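Local atomic coordinates of uncharacterized conserved protein YiiM (Geobacillus stearothermophilus, PDB entry 5YHH), a protein that probably acts as a molybdenum-cofactor-dependent oxidoreductase of the MOSC family that confers resistance to hydroxylaminopurine. Residues A[73-81]-A[137-146]. Numbering follows the deposited sequence.
Sequences FVYWEERYG and LPKAICQTGK
Trp-76 packs on helix 137-144 as a knob in the hole between Leu-137, Ala-140, Ile-141 and Thr-144, a worked example of how a long aromatic side chain joins two well-separated helices. The axes of the segments 73-80 and 137-144, both of the MOSC domain, approach to 12.9 Å at their closest, and the gap is spanned mainly by side chains. Leu-137 CD1 lies over one face of the indole, 3.7 Å from Trp-76 CZ3, in a CH-pi contact. Ala-140 CB meets the indole at its edge, while Tyr-75 CD2 covers the face opposite Leu-137. Tyr-75 is covered in turn by Lys-146, which crosses it at about a right angle: CE sits 3.8 Å from the centroid of the Tyr-75 ring. With the lysine chain bent at its last torsion (chi4 -71°), NZ also stays over this face in a cation-pi contact. Ala-140 CB serves a second flat group, lying under one face of the Arg-79 guanidinium, 3.5 Å from Arg-79 CZ. No direct hydrogen bond crosses between the segments; a water accepts weakly from Arg-79 NH2 and donates to Gln-143 OE1.

Further out, Tyr-68 of strand 65-69 binds both Trp-76 NE1 and the Lys-146 carbonyl, tying both segments to the sheet, and Asp-136 holds the Tyr-80 hydroxyl beside Leu-137. At the helix end, Thr-144 forms an ST turn, its OG1 accepting from Lys-146 N. The same OG1 donates to Ala-140 O at 2.8 Å, reaching that carbonyl from the face opposite Thr-144 N.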
loop_
_atom_site.group_PDB
_atom_site.type_symbol
_atom_site.label_atom_id
_atom_site.label_comp_id
_atom_site.label_asym_id
_atom_site.label_seq_id
_atom_site.Cartn_x
_atom_site.Cartn_y
_atom_site.Cartn_z
ATOM N N PHE A 73 7.544 2.728 -11.242
ATOM C CA PHE A 73 9.009 2.818 -11.327
ATOM C C PHE A 73 9.486 3.489 -12.627
ATOM O O PHE A 73 10.499 4.189 -12.622
ATOM C CB PHE A 73 9.647 1.451 -11.241
ATOM C CG PHE A 73 9.431 0.741 -9.915
ATOM C CD1 PHE A 73 9.118 1.445 -8.746
ATOM C CD2 PHE A 73 9.592 -0.645 -9.840
ATOM C CE1 PHE A 73 8.949 0.773 -7.526
ATOM C CE2 PHE A 73 9.421 -1.296 -8.646
ATOM C CZ PHE A 73 9.101 -0.583 -7.486
ATOM N N VAL A 74 8.773 3.245 -13.724
ATOM C CA VAL A 74 9.083 3.852 -15.001
ATOM C C VAL A 74 9.015 5.361 -14.908
ATOM O O VAL A 74 9.942 6.049 -15.355
ATOM C CB VAL A 74 8.167 3.311 -16.138
ATOM C CG1 VAL A 74 8.392 4.085 -17.464
ATOM C CG2 VAL A 74 8.449 1.874 -16.368
ATOM N N TYR A 75 7.939 5.884 -14.322
ATOM C CA TYR A 75 7.805 7.291 -14.110
ATOM C C TYR A 75 8.925 7.833 -13.218
ATOM O O TYR A 75 9.518 8.862 -13.544
ATOM C CB TYR A 75 6.443 7.621 -13.506
ATOM C CG TYR A 75 6.319 9.063 -13.044
ATOM C CD1 TYR A 75 5.954 10.055 -13.933
ATOM C CD2 TYR A 75 6.513 9.416 -11.706
ATOM C CE1 TYR A 75 5.825 11.352 -13.538
ATOM C CE2 TYR A 75 6.410 10.726 -11.304
ATOM C CZ TYR A 75 6.040 11.683 -12.221
ATOM O OH TYR A 75 5.922 12.992 -11.855
ATOM N N TRP A 76 9.240 7.156 -12.113
ATOM C CA TRP A 76 10.274 7.663 -11.197
ATOM C C TRP A 76 11.664 7.681 -11.871
ATOM O O TRP A 76 12.455 8.603 -11.630
ATOM C CB TRP A 76 10.322 6.857 -9.901
ATOM C CG TRP A 76 9.022 6.952 -9.126
ATOM C CD1 TRP A 76 8.182 5.933 -8.807
ATOM C CD2 TRP A 76 8.410 8.144 -8.640
ATOM N NE1 TRP A 76 7.092 6.412 -8.137
ATOM C CE2 TRP A 76 7.204 7.767 -8.029
ATOM C CE3 TRP A 76 8.764 9.494 -8.654
ATOM C CZ2 TRP A 76 6.356 8.682 -7.441
ATOM C CZ3 TRP A 76 7.913 10.409 -8.054
ATOM C CH2 TRP A 76 6.721 9.981 -7.449
ATOM N N GLU A 77 11.950 6.701 -12.712
ATOM C CA GLU A 77 13.230 6.664 -13.398
ATOM C C GLU A 77 13.331 7.802 -14.392
ATOM O O GLU A 77 14.401 8.383 -14.585
ATOM C CB GLU A 77 13.439 5.358 -14.110
ATOM C CG GLU A 77 13.569 4.158 -13.148
ATOM C CD GLU A 77 13.795 2.827 -13.874
ATOM O OE1 GLU A 77 13.590 2.755 -15.135
ATOM O OE2 GLU A 77 14.219 1.855 -13.187
ATOM N N GLU A 78 12.204 8.125 -15.007
ATOM C CA GLU A 78 12.139 9.262 -15.937
ATOM C C GLU A 78 12.238 10.595 -15.199
ATOM O O GLU A 78 12.907 11.528 -15.653
ATOM C CB GLU A 78 10.847 9.184 -16.718
ATOM C CG GLU A 78 10.879 8.039 -17.734
ATOM C CD GLU A 78 9.536 7.754 -18.355
ATOM O OE1 GLU A 78 8.515 8.273 -17.857
ATOM O OE2 GLU A 78 9.506 6.995 -19.337
ATOM N N ARG A 79 11.567 10.699 -14.065
ATOM C CA ARG A 79 11.651 11.956 -13.288
ATOM C C ARG A 79 13.029 12.190 -12.698
ATOM O O ARG A 79 13.525 13.325 -12.726
ATOM C CB ARG A 79 10.641 11.993 -12.144
ATOM C CG ARG A 79 10.774 13.301 -11.355
ATOM C CD ARG A 79 10.124 13.355 -10.008
ATOM N NE ARG A 79 8.789 13.931 -10.051
ATOM C CZ ARG A 79 8.305 14.956 -9.356
ATOM N NH1 ARG A 79 9.004 15.695 -8.496
ATOM N NH2 ARG A 79 7.032 15.247 -9.537
ATOM N N TYR A 80 13.642 11.162 -12.123
ATOM C CA TYR A 80 14.891 11.372 -11.375
ATOM C C TYR A 80 16.179 10.899 -12.047
ATOM O O TYR A 80 17.278 11.166 -11.519
ATOM C CB TYR A 80 14.805 10.762 -9.970
ATOM C CG TYR A 80 13.795 11.435 -9.096
ATOM C CD1 TYR A 80 14.019 12.733 -8.610
ATOM C CD2 TYR A 80 12.624 10.788 -8.736
ATOM C CE1 TYR A 80 13.078 13.359 -7.786
ATOM C CE2 TYR A 80 11.686 11.412 -7.925
ATOM C CZ TYR A 80 11.921 12.678 -7.440
ATOM O OH TYR A 80 10.961 13.273 -6.645
ATOM N N GLY A 81 16.073 10.251 -13.203
ATOM C CA GLY A 81 17.262 9.833 -13.949
ATOM C C GLY A 81 18.125 8.777 -13.249
ATOM O O GLY A 81 19.355 8.794 -13.311
ATOM N N LEU A 137 10.547 13.821 -2.911
ATOM C CA LEU A 137 9.826 12.581 -3.235
ATOM C C LEU A 137 8.442 12.406 -2.519
ATOM O O LEU A 137 7.446 12.059 -3.160
ATOM C CB LEU A 137 10.756 11.363 -3.046
ATOM C CG LEU A 137 10.202 9.984 -3.363
ATOM C CD1 LEU A 137 9.568 10.021 -4.763
ATOM C CD2 LEU A 137 11.259 8.885 -3.225
ATOM N N PRO A 138 8.354 12.683 -1.197
ATOM C CA PRO A 138 7.019 12.568 -0.587
ATOM C C PRO A 138 5.970 13.538 -1.218
ATOM O O PRO A 138 4.825 13.155 -1.479
ATOM C CB PRO A 138 7.281 12.914 0.909
ATOM C CG PRO A 138 8.719 12.510 1.150
ATOM C CD PRO A 138 9.432 12.784 -0.192
ATOM N N LYS A 139 6.365 14.778 -1.482
ATOM C CA LYS A 139 5.504 15.717 -2.168
ATOM C C LYS A 139 5.109 15.192 -3.544
ATOM O O LYS A 139 3.935 15.198 -3.896
ATOM C CB LYS A 139 6.209 17.081 -2.316
ATOM C CG LYS A 139 5.374 18.152 -2.986
ATOM C CD LYS A 139 6.190 19.495 -3.075
ATOM C CE LYS A 139 7.195 19.448 -4.230
ATOM N NZ LYS A 139 8.308 20.472 -4.152
ATOM N N ALA A 140 6.076 14.704 -4.307
ATOM C CA ALA A 140 5.777 14.100 -5.613
ATOM C C ALA A 140 4.783 12.938 -5.537
ATOM O O ALA A 140 3.926 12.774 -6.407
ATOM C CB ALA A 140 7.071 13.638 -6.311
ATOM N N ILE A 141 4.927 12.104 -4.527
ATOM C CA ILE A 141 3.979 10.984 -4.351
ATOM C C ILE A 141 2.566 11.532 -4.110
ATOM O O ILE A 141 1.624 11.105 -4.767
ATOM C CB ILE A 141 4.418 10.033 -3.215
ATOM C CG1 ILE A 141 5.679 9.266 -3.625
ATOM C CG2 ILE A 141 3.285 9.041 -2.846
ATOM C CD1 ILE A 141 6.415 8.617 -2.459
ATOM N N CYS A 142 2.436 12.504 -3.204
ATOM C CA CYS A 142 1.157 13.138 -2.950
ATOM C C CYS A 142 0.607 13.861 -4.188
ATOM O O CYS A 142 -0.591 13.794 -4.461
ATOM C CB CYS A 142 1.225 14.074 -1.735
ATOM S SG CYS A 142 -0.195 15.186 -1.639
ATOM N N GLN A 143 1.466 14.501 -4.976
ATOM C CA GLN A 143 1.004 15.187 -6.176
ATOM C C GLN A 143 0.579 14.227 -7.299
ATOM O O GLN A 143 -0.384 14.514 -8.014
ATOM C CB GLN A 143 2.090 16.108 -6.732
ATOM C CG GLN A 143 2.293 17.402 -5.955
ATOM C CD GLN A 143 3.547 18.160 -6.397
ATOM O OE1 GLN A 143 4.538 17.564 -6.870
ATOM N NE2 GLN A 143 3.513 19.487 -6.233
ATOM N N THR A 144 1.295 13.113 -7.483
ATOM C CA THR A 144 1.006 12.217 -8.592
ATOM C C THR A 144 -0.052 11.182 -8.226
ATOM O O THR A 144 -0.663 10.585 -9.111
ATOM C CB THR A 144 2.283 11.484 -9.038
ATOM O OG1 THR A 144 2.836 10.726 -7.925
ATOM C CG2 THR A 144 3.301 12.488 -9.539
ATOM N N GLY A 145 -0.206 10.901 -6.931
ATOM C CA GLY A 145 -1.064 9.788 -6.466
ATOM C C GLY A 145 -0.438 8.400 -6.643
ATOM O O GLY A 145 -1.137 7.389 -6.479
ATOM N N LYS A 146 0.865 8.344 -6.900
ATOM C CA LYS A 146 1.579 7.079 -7.124
ATOM C C LYS A 146 2.120 6.594 -5.794
ATOM O O LYS A 146 3.329 6.560 -5.553
ATOM C CB LYS A 146 2.697 7.251 -8.158
ATOM C CG LYS A 146 2.175 7.726 -9.515
ATOM C CD LYS A 146 3.313 7.969 -10.541
ATOM C CE LYS A 146 2.843 8.714 -11.841
ATOM N NZ LYS A 146 2.008 7.853 -12.702
HETATM O O HOH W 1 4.748 16.181 -9.004
#